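Local coordinates for protein putative acetyltransferase (Nocardia farcinica, PDB 3D9W) that probably transfers acetyl groups to arylamine substrates, as an arylamine N-acetyltransferase of the family that shares its clan with the papain-like cysteine peptidases, at residues 38-43 and 143-147. Numbering follows the deposited sequence.
Sequences LRELVY and PLRPY
The guanidinium of Arg145 slips between two side chains of helix 35-48, with Tyr43 CB and CD2 over one face, toward the rim, Arg39 NH2 over the other, and the Glu40 backbone N at its edge. Its plane is tilted 25° from the tyrosine ring, Arg145 NH1 lying 3.4 Å from Tyr43 CD2, and is 11° from the Arg39 guanidinium. That second group is displaced, so that Arg145 CD sits over its face toward the rim, 3.3 Å from Arg39 NH2, with Arg145 NE close by. Bends at chi2 and chi3 turn the Arg145 chain, whose CB points away from the helix, back onto it. Arg145 NH2 reaches Arg39 O at 2.7 Å and Arg145 NE reaches it at 3.2 Å, both weak, strongly bent hydrogen bonds. The Leu144 carbonyl oxygen lies at the edge of the Tyr43 ring, near its plane, while the Leu144 side chain runs alongside the ring, CD1 4.0 Å from Tyr43 CD2. Deeper in, Pro146 turns toward the helix and sets CD 3.8 Å from Val42 CG2, with CG against Leu38; Cys135 and Trp133 of strand 132-135 and Phe89 of helix 82-95 continue this apolar layer. The contact thus joins the helix to the loop leading into edge strand 147-148. Two like charges lie close at its more exposed margin, where the Arg39 carbonyl, taking two weak bonds from Arg145, probably offsets part of their repulsion, and apolar packing holds the buried side.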
loop_
_atom_site.group_PDB
_atom_site.type_symbol
_atom_site.label_atom_id
_atom_site.label_comp_id
_atom_site.label_asym_id
_atom_site.label_seq_id
_atom_site.Cartn_x
_atom_site.Cartn_y
_atom_site.Cartn_z
ATOM N N LEU A 38 13.263 -10.366 -3.451
ATOM C CA LEU A 38 12.594 -9.098 -3.174
ATOM C C LEU A 38 11.751 -8.659 -4.350
ATOM O O LEU A 38 10.643 -8.174 -4.173
ATOM C CB LEU A 38 13.609 -8.004 -2.845
ATOM C CG LEU A 38 13.031 -6.681 -2.341
ATOM C CD1 LEU A 38 12.297 -6.890 -1.032
ATOM C CD2 LEU A 38 14.157 -5.699 -2.161
ATOM N N ARG A 39 12.275 -8.826 -5.555
ATOM C CA ARG A 39 11.531 -8.436 -6.742
ATOM C C ARG A 39 10.273 -9.274 -6.919
ATOM O O ARG A 39 9.334 -8.837 -7.572
ATOM C CB ARG A 39 12.407 -8.542 -7.990
ATOM C CG ARG A 39 13.337 -7.353 -8.209
ATOM C CD ARG A 39 14.225 -7.592 -9.424
ATOM N NE ARG A 39 13.463 -7.980 -10.621
ATOM C CZ ARG A 39 12.985 -7.131 -11.531
ATOM N NH1 ARG A 39 13.185 -5.822 -11.402
ATOM N NH2 ARG A 39 12.304 -7.599 -12.571
ATOM N N GLU A 40 10.247 -10.472 -6.334
ATOM C CA GLU A 40 9.059 -11.320 -6.451
ATOM C C GLU A 40 8.107 -11.102 -5.286
ATOM O O GLU A 40 6.895 -11.160 -5.446
ATOM C CB GLU A 40 9.424 -12.799 -6.512
ATOM C CG GLU A 40 8.300 -13.639 -7.099
ATOM C CD GLU A 40 8.448 -15.109 -6.778
ATOM O OE1 GLU A 40 9.597 -15.612 -6.845
ATOM O OE2 GLU A 40 7.419 -15.757 -6.470
ATOM N N LEU A 41 8.663 -10.858 -4.108
ATOM C CA LEU A 41 7.846 -10.617 -2.938
ATOM C C LEU A 41 6.951 -9.420 -3.220
ATOM O O LEU A 41 5.737 -9.484 -3.036
ATOM C CB LEU A 41 8.735 -10.344 -1.727
ATOM C CG LEU A 41 9.577 -11.525 -1.226
ATOM C CD1 LEU A 41 10.409 -11.110 -0.007
ATOM C CD2 LEU A 41 8.653 -12.674 -0.850
ATOM N N VAL A 42 7.557 -8.335 -3.692
ATOM C CA VAL A 42 6.819 -7.119 -4.003
ATOM C C VAL A 42 5.732 -7.327 -5.051
ATOM O O VAL A 42 4.609 -6.832 -4.921
ATOM C CB VAL A 42 7.765 -6.028 -4.499
ATOM C CG1 VAL A 42 6.983 -4.774 -4.842
ATOM C CG2 VAL A 42 8.797 -5.743 -3.434
ATOM N N TYR A 43 6.074 -8.063 -6.095
ATOM C CA TYR A 43 5.145 -8.338 -7.173
ATOM C C TYR A 43 3.941 -9.172 -6.713
ATOM O O TYR A 43 2.788 -8.804 -6.949
ATOM C CB TYR A 43 5.906 -9.047 -8.291
ATOM C CG TYR A 43 5.093 -9.389 -9.512
ATOM C CD1 TYR A 43 4.195 -10.458 -9.498
ATOM C CD2 TYR A 43 5.254 -8.676 -10.698
ATOM C CE1 TYR A 43 3.480 -10.818 -10.638
ATOM C CE2 TYR A 43 4.550 -9.023 -11.845
ATOM C CZ TYR A 43 3.665 -10.100 -11.809
ATOM O OH TYR A 43 2.989 -10.475 -12.948
ATOM N N PRO A 143 4.195 0.389 -6.916
ATOM C CA PRO A 143 4.858 -0.411 -7.948
ATOM C C PRO A 143 4.929 -1.893 -7.613
ATOM O O PRO A 143 5.122 -2.256 -6.460
ATOM C CB PRO A 143 6.239 0.216 -8.016
ATOM C CG PRO A 143 5.971 1.614 -7.714
ATOM C CD PRO A 143 5.051 1.519 -6.532
ATOM N N LEU A 144 4.785 -2.743 -8.628
ATOM C CA LEU A 144 4.846 -4.195 -8.426
ATOM C C LEU A 144 6.268 -4.766 -8.392
ATOM O O LEU A 144 6.460 -5.972 -8.494
ATOM C CB LEU A 144 4.008 -4.919 -9.485
ATOM C CG LEU A 144 4.137 -4.495 -10.946
ATOM C CD1 LEU A 144 5.539 -4.795 -11.456
ATOM C CD2 LEU A 144 3.090 -5.234 -11.769
ATOM N N ARG A 145 7.251 -3.877 -8.246
ATOM C CA ARG A 145 8.675 -4.231 -8.147
ATOM C C ARG A 145 9.274 -3.098 -7.348
ATOM O O ARG A 145 8.828 -1.960 -7.460
ATOM C CB ARG A 145 9.369 -4.275 -9.515
ATOM C CG ARG A 145 8.702 -5.181 -10.542
ATOM C CD ARG A 145 9.675 -6.175 -11.125
ATOM N NE ARG A 145 9.680 -7.442 -10.400
ATOM C CZ ARG A 145 9.063 -8.548 -10.813
ATOM N NH1 ARG A 145 8.381 -8.542 -11.949
ATOM N NH2 ARG A 145 9.154 -9.669 -10.102
ATOM N N PRO A 146 10.284 -3.386 -6.523
ATOM C CA PRO A 146 10.878 -2.304 -5.742
ATOM C C PRO A 146 11.670 -1.361 -6.642
ATOM O O PRO A 146 12.174 -1.763 -7.689
ATOM C CB PRO A 146 11.770 -3.049 -4.764
ATOM C CG PRO A 146 12.248 -4.208 -5.588
ATOM C CD PRO A 146 10.989 -4.657 -6.289
ATOM N N TYR A 147 11.753 -0.099 -6.252
ATOM C CA TYR A 147 12.525 0.854 -7.025
ATOM C C TYR A 147 13.732 1.283 -6.204
ATOM O O TYR A 147 13.621 1.555 -5.012
ATOM C CB TYR A 147 11.677 2.063 -7.431
ATOM C CG TYR A 147 11.019 2.829 -6.311
ATOM C CD1 TYR A 147 9.771 2.456 -5.823
ATOM C CD2 TYR A 147 11.611 3.980 -5.795
ATOM C CE1 TYR A 147 9.123 3.217 -4.859
ATOM C CE2 TYR A 147 10.978 4.746 -4.833
ATOM C CZ TYR A 147 9.733 4.364 -4.370
ATOM O OH TYR A 147 9.102 5.143 -3.428
#